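Local coordinates for hypothetical protein PH1136 (Pyrococcus horikoshii, PDB 1IXL), which is of unknown function but has the hot-dog fold and may hydrolyse acyl-CoA thioesters, at residues 4-9 and 59-64; 25-30 and 88-93; 67-72 and 122-127. All coordinates share one frame; numbering follows the deposited sequence.

How the contacts relate
Starting at the N terminus, the loop holding residues 4-9 comes first, but contact 1 closes only when the chain has run through the first two strands and the helix 48-63, whose last turn meets that loop. Contact 2 opens inside this span, at 25-30, and closes beyond it at 88-93, so contacts 1 and 2 cross. Contact 3 opens at 67-72, after contact 1 has closed, and crosses contact 2 by ending at 122-127. Contacts 2 and 3 join strands of the same antiparallel sheet, with about 17 Å between their centres; contact 1, which touches both, ties the N-terminal loop to the helix the sheet wraps.

Contact 1. Residues 4-9 and 59-64; sequences VEQRTH and AMLAVN
N64 reaches from the end of a helix into the backbone of the 4-9 loop and grips it with both ends of its amide. OD1 of N64 accepts a hydrogen bond from N of R7 at 2.8 Å, in the carbonyl plane and on a lone pair. ND2 of N64 donates a hydrogen bond to the carbonyl O of E5 at 3.1 Å, nearly straight (166°) and close to the amide's own plane. This pair of bonds fixes the rotation of the amide, which is brought to the loop by CG standing anti to the backbone N (chi1 -166°). N64 is also where the chain leaves the helix, with positive phi, while its own N still bonds to the carbonyl O of M60.

Apolar packing continues beside it. Q6 lays its extended chain across L61, with NE2 3.7 Å from CD2 of L61, and that same NE2 hydrogen-bonds to the carbonyl O of T8 and to OH of Y57. Farther along, CG of M60, a selenomethionine, sits over one face of the H9 ring, 3.7 Å from its centroid, in a CH-pi contact. The ring is steadied in its own plane by ND1 donating to OG1 of T8.

The R7 side is looser. Its exposed guanidinium stands 79° from the N64 amide plane and has a long, weak ion pair with E65.

The inner side belongs to the fold: L61 and Q6 both rest on P20 and I23 of strand 19-24, T8 and M60 pack on V68 of strand 68-77, and A59 faces strands 100-109 and 112-123, placing this last helical turn against the hot-dog sheet.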
loop_
_atom_site.group_PDB
_atom_site.type_symbol
_atom_site.label_atom_id
_atom_site.label_comp_id
_atom_site.label_asym_id
_atom_site.label_seq_id
_atom_site.Cartn_x
_atom_site.Cartn_y
_atom_site.Cartn_z
ATOM N N VAL A 4 -12.508 0.680 11.301
ATOM C CA VAL A 4 -11.649 0.199 12.362
ATOM C C VAL A 4 -10.551 1.233 12.441
ATOM O O VAL A 4 -10.175 1.803 11.418
ATOM C CB VAL A 4 -11.055 -1.178 12.012
ATOM C CG1 VAL A 4 -10.305 -1.744 13.197
ATOM C CG2 VAL A 4 -12.165 -2.116 11.596
ATOM N N GLU A 5 -10.058 1.508 13.643
ATOM C CA GLU A 5 -8.986 2.478 13.777
ATOM C C GLU A 5 -7.685 1.836 13.283
ATOM O O GLU A 5 -7.552 0.603 13.253
ATOM C CB GLU A 5 -8.843 2.921 15.242
ATOM C CG GLU A 5 -8.951 1.798 16.250
ATOM C CD GLU A 5 -9.039 2.302 17.693
ATOM O OE1 GLU A 5 -9.810 3.259 17.954
ATOM O OE2 GLU A 5 -8.350 1.733 18.567
ATOM N N GLN A 6 -6.740 2.674 12.884
ATOM C CA GLN A 6 -5.462 2.181 12.407
ATOM C C GLN A 6 -4.660 1.645 13.589
ATOM O O GLN A 6 -4.351 2.387 14.532
ATOM C CB GLN A 6 -4.683 3.304 11.738
ATOM C CG GLN A 6 -3.489 2.782 10.996
ATOM C CD GLN A 6 -2.871 3.812 10.099
ATOM O OE1 GLN A 6 -3.535 4.749 9.656
ATOM N NE2 GLN A 6 -1.596 3.634 9.794
ATOM N N ARG A 7 -4.280 0.373 13.530
ATOM C CA ARG A 7 -3.535 -0.219 14.643
ATOM C C ARG A 7 -2.048 -0.482 14.387
ATOM O O ARG A 7 -1.360 -1.026 15.245
ATOM C CB ARG A 7 -4.203 -1.528 15.058
ATOM C CG ARG A 7 -5.653 -1.386 15.503
ATOM C CD ARG A 7 -6.217 -2.765 15.760
ATOM N NE ARG A 7 -5.530 -3.436 16.863
ATOM C CZ ARG A 7 -5.423 -4.758 16.980
ATOM N NH1 ARG A 7 -5.954 -5.553 16.056
ATOM N NH2 ARG A 7 -4.785 -5.286 18.017
ATOM N N THR A 8 -1.550 -0.089 13.220
ATOM C CA THR A 8 -0.149 -0.319 12.880
ATOM C C THR A 8 0.329 0.709 11.873
ATOM O O THR A 8 -0.491 1.347 11.216
ATOM C CB THR A 8 0.050 -1.730 12.248
ATOM O OG1 THR A 8 1.452 -1.968 12.038
ATOM C CG2 THR A 8 -0.672 -1.818 10.884
ATOM N N HIS A 9 1.652 0.863 11.760
ATOM C CA HIS A 9 2.246 1.782 10.801
ATOM C C HIS A 9 1.654 3.181 10.946
ATOM O O HIS A 9 1.459 3.876 9.950
ATOM C CB HIS A 9 1.989 1.270 9.370
ATOM C CG HIS A 9 2.860 0.119 8.960
ATOM N ND1 HIS A 9 2.900 -1.077 9.654
ATOM C CD2 HIS A 9 3.759 -0.003 7.953
ATOM C CE1 HIS A 9 3.790 -1.880 9.097
ATOM N NE2 HIS A 9 4.327 -1.254 8.063
ATOM N N ALA A 59 -1.447 -2.664 1.969
ATOM C CA ALA A 59 -1.410 -4.073 2.334
ATOM C C ALA A 59 -1.271 -4.230 3.857
ATOM O O ALA A 59 -1.968 -5.047 4.467
ATOM C CB ALA A 59 -0.237 -4.765 1.607
HETATM N N MSE A 60 -0.395 -3.435 4.469
HETATM C CA MSE A 60 -0.213 -3.486 5.910
HETATM C C MSE A 60 -1.533 -3.118 6.601
HETATM O O MSE A 60 -1.854 -3.660 7.663
HETATM C CB MSE A 60 0.884 -2.511 6.368
HETATM C CG MSE A 60 2.298 -2.767 5.804
HETATM SE SE MSE A 60 3.057 -4.336 6.315
HETATM C CE MSE A 60 2.348 -5.354 5.280
ATOM N N LEU A 61 -2.300 -2.194 6.020
ATOM C CA LEU A 61 -3.574 -1.804 6.647
ATOM C C LEU A 61 -4.701 -2.774 6.366
ATOM O O LEU A 61 -5.688 -2.800 7.101
ATOM C CB LEU A 61 -3.990 -0.372 6.260
ATOM C CG LEU A 61 -2.975 0.681 6.732
ATOM C CD1 LEU A 61 -3.493 2.101 6.488
ATOM C CD2 LEU A 61 -2.690 0.483 8.200
ATOM N N ALA A 62 -4.577 -3.573 5.312
ATOM C CA ALA A 62 -5.605 -4.561 5.044
ATOM C C ALA A 62 -5.494 -5.628 6.151
ATOM O O ALA A 62 -6.483 -6.277 6.493
ATOM C CB ALA A 62 -5.419 -5.181 3.666
ATOM N N VAL A 63 -4.299 -5.806 6.715
ATOM C CA VAL A 63 -4.133 -6.784 7.806
ATOM C C VAL A 63 -4.387 -6.045 9.110
ATOM O O VAL A 63 -5.075 -6.542 9.994
ATOM C CB VAL A 63 -2.726 -7.399 7.806
ATOM C CG1 VAL A 63 -2.568 -8.360 9.003
ATOM C CG2 VAL A 63 -2.502 -8.146 6.475
ATOM N N ASN A 64 -3.798 -4.860 9.224
ATOM C CA ASN A 64 -3.998 -3.976 10.363
ATOM C C ASN A 64 -3.797 -4.612 11.732
ATOM O O ASN A 64 -4.641 -4.494 12.618
ATOM C CB ASN A 64 -5.400 -3.357 10.275
ATOM C CG ASN A 64 -5.580 -2.172 11.212
ATOM O OD1 ASN A 64 -4.644 -1.409 11.451
ATOM N ND2 ASN A 64 -6.798 -2.005 11.742
#

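Contact 2. Residues 25-30 and 88-93; sequences EGYAEV and VAKAKI
The Y27 ring meets K92 at its edge, where CB of K92 lies 3.8 Å from CD1 of Y27. OE2 of E29 is also in the ring plane, 2.4 Å from OH of Y27, too short for the exact length to be trusted. The carbonyl O of A91 comes obliquely to the ring, 3.3 Å from CD1 of Y27, and K90 runs alongside it, pointing the same way, with CD 3.5 Å from OH of Y27. With CG anti to the backbone N (chi1 -179°), the ring lies along its own strand toward E29. A water donates to OE2 of E29 and accepts a weak hydrogen bond from NZ of K90, which also makes a cation-pi contact with Y108; OE2 and NZ, 4.5 Å apart, are too far for a salt bridge. A leucine in place of Y27 would probably open a gap beside the K90 chain and leave the E29 carboxylate less firmly held.

The strands are antiparallel neighbours in the hot-dog sheet, which curves round its helix. A28 with A91 and V30 with A89 are hydrogen-bonded pairs, and the carbonyl O of G26 accepts a hydrogen bond from N of I93.

A28, V30, A89 and A91 turn to the helix 48-63, meeting L54, A58 and L61, and strands 19-24 and 100-109 flank the pair.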
loop_
_atom_site.group_PDB
_atom_site.type_symbol
_atom_site.label_atom_id
_atom_site.label_comp_id
_atom_site.label_asym_id
_atom_site.label_seq_id
_atom_site.Cartn_x
_atom_site.Cartn_y
_atom_site.Cartn_z
ATOM N N GLU A 25 -12.378 -4.556 8.149
ATOM C CA GLU A 25 -11.910 -5.935 8.253
ATOM C C GLU A 25 -11.447 -6.501 6.906
ATOM O O GLU A 25 -12.222 -6.571 5.946
ATOM C CB GLU A 25 -13.031 -6.821 8.789
ATOM C CG GLU A 25 -12.720 -8.320 8.778
ATOM C CD GLU A 25 -11.641 -8.709 9.767
ATOM O OE1 GLU A 25 -11.261 -7.859 10.603
ATOM O OE2 GLU A 25 -11.184 -9.872 9.710
ATOM N N GLY A 26 -10.171 -6.872 6.852
ATOM C CA GLY A 26 -9.592 -7.464 5.655
ATOM C C GLY A 26 -9.455 -6.606 4.411
ATOM O O GLY A 26 -9.147 -7.138 3.338
ATOM N N TYR A 27 -9.630 -5.292 4.547
ATOM C CA TYR A 27 -9.564 -4.412 3.378
ATOM C C TYR A 27 -9.185 -2.972 3.737
ATOM O O TYR A 27 -9.583 -2.444 4.779
ATOM C CB TYR A 27 -10.927 -4.447 2.682
ATOM C CG TYR A 27 -11.049 -3.613 1.423
ATOM C CD1 TYR A 27 -10.661 -4.125 0.188
ATOM C CD2 TYR A 27 -11.527 -2.301 1.475
ATOM C CE1 TYR A 27 -10.739 -3.360 -0.966
ATOM C CE2 TYR A 27 -11.606 -1.521 0.314
ATOM C CZ TYR A 27 -11.210 -2.065 -0.897
ATOM O OH TYR A 27 -11.291 -1.324 -2.056
ATOM N N ALA A 28 -8.398 -2.334 2.878
ATOM C CA ALA A 28 -8.006 -0.949 3.135
ATOM C C ALA A 28 -7.747 -0.192 1.841
ATOM O O ALA A 28 -7.423 -0.787 0.816
ATOM C CB ALA A 28 -6.776 -0.899 4.010
ATOM N N GLU A 29 -7.923 1.125 1.909
ATOM C CA GLU A 29 -7.698 1.997 0.772
ATOM C C GLU A 29 -6.878 3.177 1.260
ATOM O O GLU A 29 -7.166 3.767 2.310
ATOM C CB GLU A 29 -9.024 2.473 0.164
ATOM C CG GLU A 29 -9.838 1.354 -0.485
ATOM C CD GLU A 29 -11.085 1.867 -1.185
ATOM O OE1 GLU A 29 -11.303 3.104 -1.182
ATOM O OE2 GLU A 29 -11.838 1.034 -1.743
ATOM N N VAL A 30 -5.843 3.508 0.493
ATOM C CA VAL A 30 -4.942 4.602 0.834
ATOM C C VAL A 30 -4.692 5.418 -0.440
ATOM O O VAL A 30 -4.495 4.855 -1.511
ATOM C CB VAL A 30 -3.585 4.060 1.348
ATOM C CG1 VAL A 30 -2.731 5.209 1.852
ATOM C CG2 VAL A 30 -3.810 3.009 2.452
ATOM N N VAL A 88 -4.703 5.777 -5.853
ATOM C CA VAL A 88 -5.438 5.123 -4.775
ATOM C C VAL A 88 -5.130 3.619 -4.785
ATOM O O VAL A 88 -5.398 2.927 -5.753
ATOM C CB VAL A 88 -6.969 5.280 -4.897
ATOM C CG1 VAL A 88 -7.655 4.549 -3.722
ATOM C CG2 VAL A 88 -7.357 6.752 -4.906
ATOM N N ALA A 89 -4.570 3.124 -3.694
ATOM C CA ALA A 89 -4.268 1.710 -3.592
ATOM C C ALA A 89 -5.411 1.024 -2.834
ATOM O O ALA A 89 -5.831 1.510 -1.789
ATOM C CB ALA A 89 -2.954 1.529 -2.846
ATOM N N LYS A 90 -5.910 -0.081 -3.388
ATOM C CA LYS A 90 -6.967 -0.883 -2.784
ATOM C C LYS A 90 -6.392 -2.270 -2.476
ATOM O O LYS A 90 -6.021 -3.013 -3.376
ATOM C CB LYS A 90 -8.172 -0.961 -3.733
ATOM C CG LYS A 90 -8.730 0.445 -4.024
ATOM C CD LYS A 90 -10.012 0.451 -4.847
ATOM C CE LYS A 90 -10.326 1.892 -5.276
ATOM N NZ LYS A 90 -11.557 1.936 -6.122
ATOM N N ALA A 91 -6.320 -2.594 -1.188
ATOM C CA ALA A 91 -5.737 -3.850 -0.699
ATOM C C ALA A 91 -6.739 -4.781 -0.016
ATOM O O ALA A 91 -7.486 -4.350 0.848
ATOM C CB ALA A 91 -4.610 -3.525 0.281
ATOM N N LYS A 92 -6.753 -6.056 -0.405
ATOM C CA LYS A 92 -7.665 -7.020 0.219
ATOM C C LYS A 92 -6.949 -8.326 0.565
ATOM O O LYS A 92 -6.158 -8.829 -0.224
ATOM C CB LYS A 92 -8.850 -7.333 -0.699
ATOM C CG LYS A 92 -9.827 -8.358 -0.068
ATOM C CD LYS A 92 -11.105 -8.525 -0.862
ATOM C CE LYS A 92 -10.871 -9.166 -2.218
ATOM N NZ LYS A 92 -12.183 -9.560 -2.846
ATOM N N ILE A 93 -7.193 -8.850 1.764
ATOM C CA ILE A 93 -6.590 -10.113 2.149
ATOM C C ILE A 93 -7.292 -11.151 1.278
ATOM O O ILE A 93 -8.517 -11.240 1.295
ATOM C CB ILE A 93 -6.845 -10.437 3.626
ATOM C CG1 ILE A 93 -6.092 -9.441 4.514
ATOM C CG2 ILE A 93 -6.381 -11.857 3.933
ATOM C CD1 ILE A 93 -6.342 -9.654 6.005
HETATM O O HOH W 1 -13.774 1.749 -3.649
#

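Contact 3. Residues 67-72 and 122-127; sequences TVVLGK and YVLEKH
T67 holds OG1 between its backbone N and carbonyl carbon (chi1 61°), a rotation that aims the hydroxyl at the 122-127 segment and puts CG2 over the turn beyond it. OG1 donates to the carbonyl O of L124 at 2.6 Å, in the carbonyl plane and on a lone pair, while CG2 comes within 3.6 Å of the carbonyl C of K126. V69 has a similar first torsion (67°), which carries CG1 to CD1 of L124 at 3.8 Å, the two side chains crossing at a slant.

V69 belongs to strand 68-77, outermost in the hot-dog sheet within this chain. V69 and Y122 form an antiparallel hydrogen-bonded pair, its two backbone bonds both 3.0 Å long: N of V69 to O of Y122, and N of Y122 to O of V69. Next to it the strand is distorted, because G71 and K72 are set opposite the single residue Y120, a classic beta bulge. CA of G71 touches the rim of the Y122 ring, 4.1 Å from CE2; a side chain on G71 pointing this way would run into the ring.

V68 and V123 turn to the other face, against V63 of the helix 48-63, and V68 also covers M60 and T8. Past L124 the chain bends back, with ND1 of H127 hydrogen-bonded to N of L129 and NZ of K126 to O of D130.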
loop_
_atom_site.group_PDB
_atom_site.type_symbol
_atom_site.label_atom_id
_atom_site.label_comp_id
_atom_site.label_asym_id
_atom_site.label_seq_id
_atom_site.Cartn_x
_atom_site.Cartn_y
_atom_site.Cartn_z
ATOM N N THR A 67 1.981 -5.762 14.839
ATOM C CA THR A 67 3.245 -6.341 14.414
ATOM C C THR A 67 3.343 -6.784 12.943
ATOM O O THR A 67 4.314 -7.459 12.572
ATOM C CB THR A 67 3.570 -7.574 15.278
ATOM O OG1 THR A 67 2.534 -8.553 15.109
ATOM C CG2 THR A 67 3.661 -7.184 16.748
ATOM N N VAL A 68 2.379 -6.422 12.099
ATOM C CA VAL A 68 2.443 -6.888 10.704
ATOM C C VAL A 68 3.683 -6.350 9.968
ATOM O O VAL A 68 4.128 -5.229 10.214
ATOM C CB VAL A 68 1.147 -6.511 9.923
ATOM C CG1 VAL A 68 1.047 -4.994 9.780
ATOM C CG2 VAL A 68 1.138 -7.210 8.541
ATOM N N VAL A 69 4.268 -7.173 9.102
ATOM C CA VAL A 69 5.436 -6.759 8.326
ATOM C C VAL A 69 5.355 -7.353 6.922
ATOM O O VAL A 69 4.666 -8.341 6.693
ATOM C CB VAL A 69 6.775 -7.196 9.004
ATOM C CG1 VAL A 69 6.924 -8.709 8.988
ATOM C CG2 VAL A 69 7.934 -6.561 8.288
ATOM N N LEU A 70 6.041 -6.756 5.958
ATOM C CA LEU A 70 5.976 -7.325 4.610
ATOM C C LEU A 70 7.172 -8.261 4.407
ATOM O O LEU A 70 8.330 -7.862 4.595
ATOM C CB LEU A 70 5.976 -6.213 3.556
ATOM C CG LEU A 70 5.936 -6.697 2.104
ATOM C CD1 LEU A 70 4.674 -7.555 1.866
ATOM C CD2 LEU A 70 5.960 -5.447 1.153
ATOM N N GLY A 71 6.896 -9.503 4.032
ATOM C CA GLY A 71 7.983 -10.461 3.840
ATOM C C GLY A 71 8.424 -10.600 2.397
ATOM O O GLY A 71 9.622 -10.679 2.092
ATOM N N LYS A 72 7.443 -10.616 1.507
ATOM C CA LYS A 72 7.709 -10.792 0.091
ATOM C C LYS A 72 6.622 -10.117 -0.718
ATOM O O LYS A 72 5.486 -9.958 -0.252
ATOM C CB LYS A 72 7.729 -12.293 -0.220
ATOM C CG LYS A 72 7.993 -12.642 -1.648
ATOM C CD LYS A 72 7.913 -14.163 -1.843
ATOM C CE LYS A 72 6.475 -14.647 -1.746
ATOM N NZ LYS A 72 6.268 -15.924 -2.491
ATOM N N TYR A 122 3.242 -10.942 7.290
ATOM C CA TYR A 122 3.364 -11.767 8.489
ATOM C C TYR A 122 3.055 -11.005 9.753
ATOM O O TYR A 122 3.611 -9.938 9.986
ATOM C CB TYR A 122 4.794 -12.300 8.613
ATOM C CG TYR A 122 5.148 -13.292 7.546
ATOM C CD1 TYR A 122 4.810 -14.643 7.684
ATOM C CD2 TYR A 122 5.788 -12.881 6.383
ATOM C CE1 TYR A 122 5.105 -15.567 6.680
ATOM C CE2 TYR A 122 6.084 -13.782 5.373
ATOM C CZ TYR A 122 5.741 -15.123 5.522
ATOM O OH TYR A 122 6.000 -15.998 4.503
ATOM N N VAL A 123 2.186 -11.571 10.577
ATOM C CA VAL A 123 1.866 -10.967 11.852
ATOM C C VAL A 123 2.800 -11.682 12.832
ATOM O O VAL A 123 2.686 -12.899 13.047
ATOM C CB VAL A 123 0.396 -11.220 12.203
ATOM C CG1 VAL A 123 0.076 -10.645 13.570
ATOM C CG2 VAL A 123 -0.493 -10.584 11.128
ATOM N N LEU A 124 3.726 -10.927 13.402
ATOM C CA LEU A 124 4.731 -11.472 14.313
ATOM C C LEU A 124 4.305 -11.476 15.771
ATOM O O LEU A 124 3.435 -10.706 16.173
ATOM C CB LEU A 124 6.029 -10.666 14.171
ATOM C CG LEU A 124 6.454 -10.366 12.722
ATOM C CD1 LEU A 124 7.658 -9.426 12.689
ATOM C CD2 LEU A 124 6.787 -11.658 12.008
ATOM N N GLU A 125 4.921 -12.361 16.554
ATOM C CA GLU A 125 4.632 -12.453 17.984
ATOM C C GLU A 125 5.014 -11.118 18.611
ATOM O O GLU A 125 4.315 -10.588 19.480
ATOM C CB GLU A 125 5.461 -13.579 18.628
ATOM C CG GLU A 125 5.262 -13.703 20.143
ATOM C CD GLU A 125 4.080 -14.584 20.518
ATOM O OE1 GLU A 125 4.311 -15.753 20.908
ATOM O OE2 GLU A 125 2.922 -14.116 20.410
ATOM N N LYS A 126 6.139 -10.579 18.161
ATOM C CA LYS A 126 6.620 -9.303 18.649
ATOM C C LYS A 126 6.951 -8.414 17.461
ATOM O O LYS A 126 7.004 -8.879 16.321
ATOM C CB LYS A 126 7.873 -9.480 19.512
ATOM C CG LYS A 126 8.419 -8.168 20.066
ATOM C CD LYS A 126 7.293 -7.276 20.597
ATOM C CE LYS A 126 7.816 -5.976 21.170
ATOM N NZ LYS A 126 8.626 -5.199 20.197
ATOM N N HIS A 127 7.185 -7.139 17.745
ATOM C CA HIS A 127 7.508 -6.169 16.723
ATOM C C HIS A 127 8.812 -6.594 16.067
ATOM O O HIS A 127 9.743 -7.030 16.741
ATOM C CB HIS A 127 7.639 -4.780 17.359
ATOM C CG HIS A 127 7.863 -3.682 16.369
ATOM N ND1 HIS A 127 9.108 -3.391 15.847
ATOM C CD2 HIS A 127 7.002 -2.797 15.812
ATOM C CE1 HIS A 127 9.000 -2.370 15.014
ATOM N NE2 HIS A 127 7.735 -1.990 14.975
#